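Hydrogenase expression protein (Thiobacillus denitrificans, PDB 3SB1) is of unknown detailed function but probably assists the expression or maturation of a hydrogenase. Local coordinates at residues L47-E52 with S67-S72; R51-H56 with I130-V135; W115-H118 with A124-T127. All coordinates share one frame; numbering follows the deposited sequence. Where two conformers were deposited one is given.

Contact 1. Residues L47-E52 with S67-S72; sequences LPLLRE and STIDLS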
loop_
_atom_site.group_PDB
_atom_site.type_symbol
_atom_site.label_atom_id
_atom_site.label_comp_id
_atom_site.label_asym_id
_atom_site.label_seq_id
_atom_site.Cartn_x
_atom_site.Cartn_y
_atom_site.Cartn_z
ATOM N N LEU A 47 16.289 -5.600 -21.625
ATOM C CA LEU A 47 17.399 -4.808 -21.024
ATOM C C LEU A 47 17.250 -3.283 -21.163
ATOM O O LEU A 47 17.587 -2.531 -20.246
ATOM C CB LEU A 47 18.767 -5.304 -21.516
ATOM C CG LEU A 47 20.023 -4.650 -20.927
ATOM C CD1 LEU A 47 20.013 -4.569 -19.386
ATOM C CD2 LEU A 47 21.224 -5.449 -21.445
ATOM N N PRO A 48 16.708 -2.798 -22.290
ATOM C CA PRO A 48 16.509 -1.343 -22.353
ATOM C C PRO A 48 15.564 -0.759 -21.327
ATOM O O PRO A 48 15.524 0.453 -21.096
ATOM C CB PRO A 48 15.928 -1.138 -23.758
ATOM C CG PRO A 48 16.521 -2.205 -24.541
ATOM C CD PRO A 48 16.557 -3.414 -23.624
ATOM N N LEU A 49 14.759 -1.623 -20.744
ATOM C CA LEU A 49 13.805 -1.178 -19.754
ATOM C C LEU A 49 14.458 -0.665 -18.488
ATOM O O LEU A 49 13.872 0.179 -17.803
ATOM C CB LEU A 49 12.827 -2.266 -19.422
ATOM C CG LEU A 49 11.835 -2.580 -20.520
ATOM C CD1 LEU A 49 10.914 -3.723 -20.043
ATOM C CD2 LEU A 49 10.969 -1.399 -20.942
ATOM N N LEU A 50 15.682 -1.106 -18.179
ATOM C CA LEU A 50 16.295 -0.544 -16.974
ATOM C C LEU A 50 16.576 0.957 -17.205
ATOM O O LEU A 50 16.396 1.775 -16.299
ATOM C CB LEU A 50 17.547 -1.290 -16.541
ATOM C CG LEU A 50 17.354 -2.765 -16.200
ATOM C CD1 LEU A 50 18.742 -3.396 -15.877
ATOM C CD2 LEU A 50 16.290 -2.996 -15.111
ATOM N N ARG A 51 17.047 1.320 -18.398
ATOM C CA ARG A 51 17.322 2.709 -18.698
ATOM C C ARG A 51 16.036 3.525 -18.654
ATOM O O ARG A 51 16.017 4.672 -18.170
ATOM C CB ARG A 51 18.001 2.833 -20.070
ATOM C CG ARG A 51 18.276 4.253 -20.555
ATOM C CD ARG A 51 18.956 4.203 -21.916
ATOM N NE ARG A 51 19.349 5.519 -22.430
ATOM C CZ ARG A 51 18.606 6.274 -23.246
ATOM N NH1 ARG A 51 19.072 7.447 -23.675
ATOM N NH2 ARG A 51 17.406 5.862 -23.650
ATOM N N GLU A 52 14.953 2.941 -19.135
ATOM C CA GLU A 52 13.680 3.634 -19.120
ATOM C C GLU A 52 13.250 3.894 -17.704
ATOM O O GLU A 52 12.779 4.980 -17.387
ATOM C CB GLU A 52 12.612 2.856 -19.883
ATOM C CG GLU A 52 11.307 3.594 -19.937
ATOM C CD GLU A 52 10.292 3.021 -20.902
ATOM O OE1 GLU A 52 10.596 2.016 -21.590
ATOM O OE2 GLU A 52 9.174 3.605 -20.958
ATOM N N SER A 67 4.795 7.715 -13.674
ATOM C CA SER A 67 4.855 7.196 -15.025
ATOM C C SER A 67 4.592 5.705 -14.985
ATOM O O SER A 67 4.686 5.099 -13.927
ATOM C CB SER A 67 6.300 7.352 -15.560
ATOM O OG SER A 67 6.688 8.706 -15.656
ATOM N N THR A 68 4.284 5.144 -16.143
ATOM C CA THR A 68 4.115 3.716 -16.253
ATOM C C THR A 68 4.792 3.188 -17.498
ATOM O O THR A 68 5.012 3.930 -18.495
ATOM C CB THR A 68 2.641 3.292 -16.290
ATOM O OG1 THR A 68 2.003 3.916 -17.413
ATOM C CG2 THR A 68 1.910 3.672 -15.030
ATOM N N ILE A 69 5.181 1.920 -17.405
ATOM C CA ILE A 69 5.734 1.140 -18.516
ATOM C C ILE A 69 4.778 -0.048 -18.655
ATOM O O ILE A 69 4.700 -0.906 -17.764
ATOM C CB ILE A 69 7.148 0.639 -18.253
ATOM C CG1 ILE A 69 8.057 1.845 -18.088
ATOM C CG2 ILE A 69 7.601 -0.334 -19.430
ATOM C CD1 ILE A 69 9.446 1.486 -17.597
ATOM N N ASP A 70 4.010 -0.035 -19.735
ATOM C CA ASP A 70 3.004 -1.071 -20.030
ATOM C C ASP A 70 3.655 -2.333 -20.593
ATOM O O ASP A 70 3.716 -2.571 -21.813
ATOM C CB ASP A 70 1.964 -0.545 -21.023
ATOM C CG ASP A 70 0.773 -1.471 -21.176
ATOM O OD1 ASP A 70 0.777 -2.590 -20.603
ATOM O OD2 ASP A 70 -0.191 -1.070 -21.895
ATOM N N LEU A 71 4.028 -3.217 -19.690
ATOM C CA LEU A 71 4.695 -4.432 -20.028
ATOM C C LEU A 71 3.898 -5.365 -20.920
ATOM O O LEU A 71 4.460 -5.962 -21.841
ATOM C CB LEU A 71 5.103 -5.180 -18.738
ATOM C CG LEU A 71 6.106 -4.509 -17.800
ATOM C CD1 LEU A 71 6.290 -5.351 -16.531
ATOM C CD2 LEU A 71 7.474 -4.282 -18.477
ATOM N N SER A 72 2.587 -5.436 -20.694
ATOM C CA SER A 72 1.726 -6.308 -21.495
ATOM C C SER A 72 1.746 -5.940 -22.961
ATOM O O SER A 72 1.575 -6.789 -23.839
ATOM C CB SER A 72 0.296 -6.205 -20.987
ATOM O OG SER A 72 0.217 -6.786 -19.705
#

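Contact 2. Residues R51-H56 with I130-V135; sequences REIAEH and IEVAFV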
loop_
_atom_site.group_PDB
_atom_site.type_symbol
_atom_site.label_atom_id
_atom_site.label_comp_id
_atom_site.label_asym_id
_atom_site.label_seq_id
_atom_site.Cartn_x
_atom_site.Cartn_y
_atom_site.Cartn_z
ATOM N N ARG A 51 17.047 1.320 -18.398
ATOM C CA ARG A 51 17.322 2.709 -18.698
ATOM C C ARG A 51 16.036 3.525 -18.654
ATOM O O ARG A 51 16.017 4.672 -18.170
ATOM C CB ARG A 51 18.001 2.833 -20.070
ATOM C CG ARG A 51 18.276 4.253 -20.555
ATOM C CD ARG A 51 18.956 4.203 -21.916
ATOM N NE ARG A 51 19.349 5.519 -22.430
ATOM C CZ ARG A 51 18.606 6.274 -23.246
ATOM N NH1 ARG A 51 19.072 7.447 -23.675
ATOM N NH2 ARG A 51 17.406 5.862 -23.650
ATOM N N GLU A 52 14.953 2.941 -19.135
ATOM C CA GLU A 52 13.680 3.634 -19.120
ATOM C C GLU A 52 13.250 3.894 -17.704
ATOM O O GLU A 52 12.779 4.980 -17.387
ATOM C CB GLU A 52 12.612 2.856 -19.883
ATOM C CG GLU A 52 11.307 3.594 -19.937
ATOM C CD GLU A 52 10.292 3.021 -20.902
ATOM O OE1 GLU A 52 10.596 2.016 -21.590
ATOM O OE2 GLU A 52 9.174 3.605 -20.958
ATOM N N ILE A 53 13.368 2.884 -16.864
ATOM C CA ILE A 53 13.006 3.025 -15.450
ATOM C C ILE A 53 13.810 4.139 -14.811
ATOM O O ILE A 53 13.250 4.962 -14.052
ATOM C CB ILE A 53 13.106 1.718 -14.661
ATOM C CG1 ILE A 53 12.098 0.671 -15.139
ATOM C CG2 ILE A 53 12.936 1.985 -13.154
ATOM C CD1 ILE A 53 12.374 -0.724 -14.653
ATOM N N ALA A 54 15.119 4.168 -15.072
ATOM C CA ALA A 54 15.975 5.205 -14.492
ATOM C C ALA A 54 15.533 6.597 -14.934
ATOM O O ALA A 54 15.551 7.524 -14.122
ATOM C CB ALA A 54 17.439 4.964 -14.793
ATOM N N GLU A 55 15.092 6.740 -16.183
ATOM C CA GLU A 55 14.620 8.019 -16.683
ATOM C C GLU A 55 13.298 8.397 -16.014
ATOM O O GLU A 55 13.111 9.565 -15.638
ATOM C CB GLU A 55 14.409 7.974 -18.182
ATOM C CG GLU A 55 15.652 7.667 -19.038
ATOM C CD GLU A 55 15.281 7.202 -20.470
ATOM O OE1 GLU A 55 14.065 7.028 -20.774
ATOM O OE2 GLU A 55 16.211 6.977 -21.276
ATOM N N HIS A 56 12.403 7.430 -15.889
ATOM C CA HIS A 56 11.134 7.702 -15.182
ATOM C C HIS A 56 11.367 8.134 -13.731
ATOM O O HIS A 56 10.645 8.990 -13.179
ATOM C CB HIS A 56 10.183 6.520 -15.282
ATOM C CG HIS A 56 9.695 6.281 -16.653
ATOM N ND1 HIS A 56 9.431 7.322 -17.516
ATOM C CD2 HIS A 56 9.366 5.152 -17.310
ATOM C CE1 HIS A 56 8.956 6.837 -18.650
ATOM N NE2 HIS A 56 8.922 5.524 -18.557
ATOM N N ILE A 130 4.811 -1.639 -14.959
ATOM C CA ILE A 130 5.679 -1.037 -13.960
ATOM C C ILE A 130 5.094 0.361 -13.710
ATOM O O ILE A 130 4.661 1.065 -14.638
ATOM C CB ILE A 130 7.139 -0.834 -14.425
ATOM C CG1 ILE A 130 7.792 -2.124 -14.900
ATOM C CG2 ILE A 130 7.953 -0.232 -13.261
ATOM C CD1 ILE A 130 7.985 -3.128 -13.821
ATOM N N GLU A 131 5.020 0.745 -12.450
ATOM C CA GLU A 131 4.562 2.100 -12.090
ATOM C C GLU A 131 5.691 2.745 -11.319
ATOM O O GLU A 131 6.198 2.145 -10.376
ATOM C CB GLU A 131 3.260 2.055 -11.308
ATOM C CG GLU A 131 2.624 3.404 -11.071
ATOM C CD GLU A 131 1.210 3.281 -10.416
ATOM O OE1 GLU A 131 0.772 2.178 -10.046
ATOM O OE2 GLU A 131 0.531 4.305 -10.313
ATOM N N VAL A 132 6.195 3.894 -11.827
ATOM C CA VAL A 132 7.240 4.644 -11.174
ATOM C C VAL A 132 6.483 5.775 -10.455
ATOM O O VAL A 132 5.913 6.668 -11.066
ATOM C CB VAL A 132 8.303 5.083 -12.108
ATOM C CG1 VAL A 132 9.299 6.038 -11.378
ATOM C CG2 VAL A 132 8.994 3.872 -12.805
ATOM N N ALA A 133 6.467 5.697 -9.138
ATOM C CA ALA A 133 5.636 6.539 -8.281
ATOM C C ALA A 133 6.028 6.401 -6.837
ATOM O O ALA A 133 6.637 5.393 -6.435
ATOM C CB ALA A 133 4.150 6.065 -8.458
ATOM N N PHE A 134 5.642 7.390 -6.016
ATOM C CA PHE A 134 5.859 7.300 -4.600
ATOM C C PHE A 134 4.927 6.235 -3.941
ATOM O O PHE A 134 5.311 5.565 -2.977
ATOM C CB PHE A 134 5.789 8.669 -3.904
ATOM C CG PHE A 134 6.751 9.656 -4.468
ATOM C CD1 PHE A 134 8.120 9.501 -4.244
ATOM C CD2 PHE A 134 6.337 10.734 -5.260
ATOM C CE1 PHE A 134 9.054 10.391 -4.784
ATOM C CE2 PHE A 134 7.281 11.627 -5.780
ATOM C CZ PHE A 134 8.616 11.461 -5.554
ATOM N N VAL A 135 3.763 6.041 -4.532
ATOM C CA VAL A 135 2.843 4.974 -4.112
ATOM C C VAL A 135 1.923 4.761 -5.322
ATOM O O VAL A 135 1.581 5.719 -6.013
ATOM C CB VAL A 135 2.074 5.272 -2.827
ATOM C CG1 VAL A 135 1.179 6.472 -3.025
ATOM C CG2 VAL A 135 1.274 4.036 -2.404
#

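Contact 3. Residues W115-H118 with A124-T127; sequences WIIH and AVTT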
loop_
_atom_site.group_PDB
_atom_site.type_symbol
_atom_site.label_atom_id
_atom_site.label_comp_id
_atom_site.label_asym_id
_atom_site.label_seq_id
_atom_site.Cartn_x
_atom_site.Cartn_y
_atom_site.Cartn_z
ATOM N N TRP A 115 5.779 -3.114 -9.336
ATOM C CA TRP A 115 5.349 -4.113 -10.357
ATOM C C TRP A 115 3.871 -4.401 -10.070
ATOM O O TRP A 115 3.532 -4.880 -8.988
ATOM C CB TRP A 115 6.139 -5.401 -10.257
ATOM C CG TRP A 115 5.969 -6.308 -11.425
ATOM C CD1 TRP A 115 4.881 -7.057 -11.756
ATOM C CD2 TRP A 115 6.975 -6.600 -12.415
ATOM N NE1 TRP A 115 5.137 -7.767 -12.933
ATOM C CE2 TRP A 115 6.429 -7.528 -13.316
ATOM C CE3 TRP A 115 8.298 -6.241 -12.557
ATOM C CZ2 TRP A 115 7.163 -8.058 -14.387
ATOM C CZ3 TRP A 115 9.022 -6.755 -13.652
ATOM C CH2 TRP A 115 8.438 -7.658 -14.535
ATOM N N ILE A 116 3.026 -4.114 -11.051
ATOM C CA ILE A 116 1.596 -4.240 -10.920
ATOM C C ILE A 116 1.050 -5.337 -11.839
ATOM O O ILE A 116 1.449 -5.442 -13.013
ATOM C CB ILE A 116 0.947 -2.899 -11.329
ATOM C CG1 ILE A 116 1.701 -1.716 -10.666
ATOM C CG2 ILE A 116 -0.551 -2.908 -11.038
ATOM C CD1 ILE A 116 1.691 -1.715 -9.171
ATOM N N ILE A 117 0.192 -6.189 -11.284
ATOM C CA ILE A 117 -0.478 -7.203 -12.085
ATOM C C ILE A 117 -1.950 -7.220 -11.687
ATOM O O ILE A 117 -2.268 -7.289 -10.477
ATOM C CB ILE A 117 0.075 -8.647 -11.874
ATOM C CG1 ILE A 117 1.553 -8.760 -12.190
ATOM C CG2 ILE A 117 -0.822 -9.662 -12.658
ATOM C CD1 ILE A 117 2.176 -10.037 -11.655
ATOM N N HIS A 118 -2.847 -7.109 -12.669
ATOM C CA HIS A 118 -4.275 -7.324 -12.381
ATOM C C HIS A 118 -4.736 -8.604 -13.069
ATOM O O HIS A 118 -4.454 -8.818 -14.214
ATOM C CB HIS A 118 -5.208 -6.243 -12.912
ATOM C CG HIS A 118 -6.618 -6.478 -12.513
ATOM N ND1 HIS A 118 -7.599 -6.953 -13.367
ATOM C CD2 HIS A 118 -7.204 -6.371 -11.289
ATOM C CE1 HIS A 118 -8.728 -7.093 -12.675
ATOM N NE2 HIS A 118 -8.509 -6.752 -11.432
ATOM N N ALA A 124 -6.950 -14.653 -15.337
ATOM C CA ALA A 124 -6.257 -14.177 -16.512
ATOM C C ALA A 124 -5.700 -12.786 -16.252
ATOM O O ALA A 124 -6.371 -11.962 -15.665
ATOM C CB ALA A 124 -7.213 -14.117 -17.723
ATOM N N VAL A 125 -4.463 -12.559 -16.651
ATOM C CA VAL A 125 -3.841 -11.222 -16.488
ATOM C C VAL A 125 -4.440 -10.285 -17.510
ATOM O O VAL A 125 -4.445 -10.611 -18.744
ATOM C CB VAL A 125 -2.320 -11.286 -16.703
ATOM C CG1 VAL A 125 -1.679 -9.925 -16.742
ATOM C CG2 VAL A 125 -1.654 -12.165 -15.607
ATOM N N THR A 126 -5.052 -9.205 -17.037
ATOM C CA THR A 126 -5.638 -8.155 -17.914
ATOM C C THR A 126 -4.660 -7.032 -18.188
ATOM O O THR A 126 -4.773 -6.337 -19.230
ATOM C CB THR A 126 -6.930 -7.538 -17.365
ATOM O OG1 THR A 126 -6.685 -6.828 -16.159
ATOM C CG2 THR A 126 -8.015 -8.646 -17.140
ATOM N N THR A 127 -3.744 -6.818 -17.267
ATOM C CA THR A 127 -2.668 -5.807 -17.418
ATOM C C THR A 127 -1.527 -6.139 -16.483
ATOM O O THR A 127 -1.739 -6.641 -15.362
ATOM C CB THR A 127 -3.152 -4.353 -17.131
ATOM O OG1 THR A 127 -2.156 -3.406 -17.525
ATOM C CG2 THR A 127 -3.494 -4.074 -15.645
#

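Contact 1. Residues L47-E52 with S67-S72
Ile69 meets two helix residues at once, Leu49 with one branch and Glu52 with the other. Its CG2 methyl lies 3.8 Å from Leu49 CD2, the two side chains passing alongside one another, each heading the other way. The longer branch runs up against Glu52: Ile69 CD1 comes within 3.7 Å of Glu52 CG and sits over the face of the carboxylate, nearly above its carbon, while Ile69 CG1 is 3.5 Å from Glu52 OE2. The carboxylate therefore turns a flat side to the isoleucine, and the polar partner of OE2 is His56, one turn further along the same helix.

The second methyl of Leu49 has a different neighbour, with Leu49 CD1 at 3.8 Å from Leu71 CD2. Leu49 thus forks across two residues of the other segment. Glu52 reaches its place with CG anti to the backbone N (chi1 -177°) and an extended chain beyond, which carries the carboxylate out from the helix towards the strand. An inverse gamma turn centred on Asp70, just where the strand ends, separates Ile69 from Leu71, whose CB leaves to one side while its CD2 methyl still reaches Leu49.

Helix 48-63 here leans on the outermost strand 67-69 of the antiparallel sheet, which bonds through its backbone to strand 125-132. Leu74 and Ile130 pack against Ile69, and Leu84 of helix 78-88 lies against Leu49. On another part of the helix surface, Leu50 packs on Leu160 of the second subunit, so the same helix serves both the core and the dimer.

Contact 2. Residues R51-H56 with I130-V135
His56, whose backbone and CB rest on Val132, is bonded twice to Glu52: its N lies 2.9 Å from Glu52 O in the helix, and its NE2 donates to Glu52 OE2 at 3.1 Å. The side-chain bond is somewhat bent, with an N-H...O angle of 148°. It uses the anti lone pair of the carboxylate oxygen, which lies 23° out of the imidazole plane. This His-carboxylate bond limits rotation of the ring and would probably favour its protonated form. With the ring drawn back along its own helix, the strand meets the base of the histidine.

Val132 divides its methyls between side chain and backbone: CG2 touches His56 CB at 3.8 Å, and CG1, anti to its own backbone N (chi1 173°), lies against the carbonyl, 3.7 Å from His56 O. A looser apolar contact, Ile53 CG2 to Val132 CG2 at 4.4 Å, extends the patch one turn back. The backbones come close here, with 6.4 Å between the CA atoms of His56 and Val132.

Leu57 and Leu60 of helix 48-63 also pack on Val132, seating the end of strand 125-132 against the helix. Ile53 reaches Val113 of strand 113-119 and Leu153 of the second subunit. Strand 67-69 flanks the contact, bonding through Ser67 to the Val132 backbone.

Contact 3. Residues W115-H118 with A124-T127
His118 reaches across to Thr126 and Thr127 along most of its side chain. Its CB lies 3.9 Å from Thr127 CG2, as expected of neighbours on one face of an antiparallel pair. CG, anti to the backbone N (chi1 -176°), swings the ring towards Thr126. There ND1 meets Thr126 OG1 at 2.9 Å, with the hydroxyl at the ring edge and in its plane; the bond is moderately bent at 153°. On the far side of the imidazole, NE2 is hydrogen-bonded to Asp100 O, so both ring nitrogens have a partner and the ring is held in one orientation.

The backbone of the same residue carries the pairing. His118 N donates to Thr127 O at 2.9 Å in an almost straight bond (171°), and Thr126 N donates to His118 O, also at 2.9 Å. Each acceptor gains a weaker CA-H...O contact: Ile117 CA is 3.6 Å from Thr127 O, and Val125 CA is 3.4 Å from His118 O. Two consecutive residues, Thr126 and Thr127, thus pair with the single residue His118, and the backbone bend at Thr126 resembles that of a classic beta bulge. Ile117 CG2 adds an apolar touch to Val125 CG2 at 4.0 Å.

The segments belong to the hairpin of strands 113-119 and 125-132, and His118 and Thr127 form an antiparallel hydrogen-bonded pair towards its turn. Further in, Trp115 links the first strand to the second through its NE1 and the side chain of Gln128.

Because the carbonyl of Asp100 can only accept, its bond to NE2 is consistent with a proton on that nitrogen. The imidazole therefore bridges Thr126 and the chain near Asp100, adding a side-chain tie to the two backbone bonds at this exposed end of the sheet.

How the contacts relate
From the N terminus, helix 48-63 supplies the first segment of both contact 1 and contact 2, which overlap at Arg51 and Glu52. Contact 1 closes a short, largely helical loop by returning the chain to strand 67-69. Contact 2 closes a much longer one, spanning helix 78-88 and most of the sheet before reaching strand 125-132. Contact 3 lies nested within that long loop and opens only after contact 1 has closed. Strands 67-69 and 125-132 are neighbours, so contacts 1 and 2, with centres about 8 Å apart, fix the helix across both. Contact 3 joins strand 125-132 to strand 113-119; its centre is about 17 Å from that of contact 2.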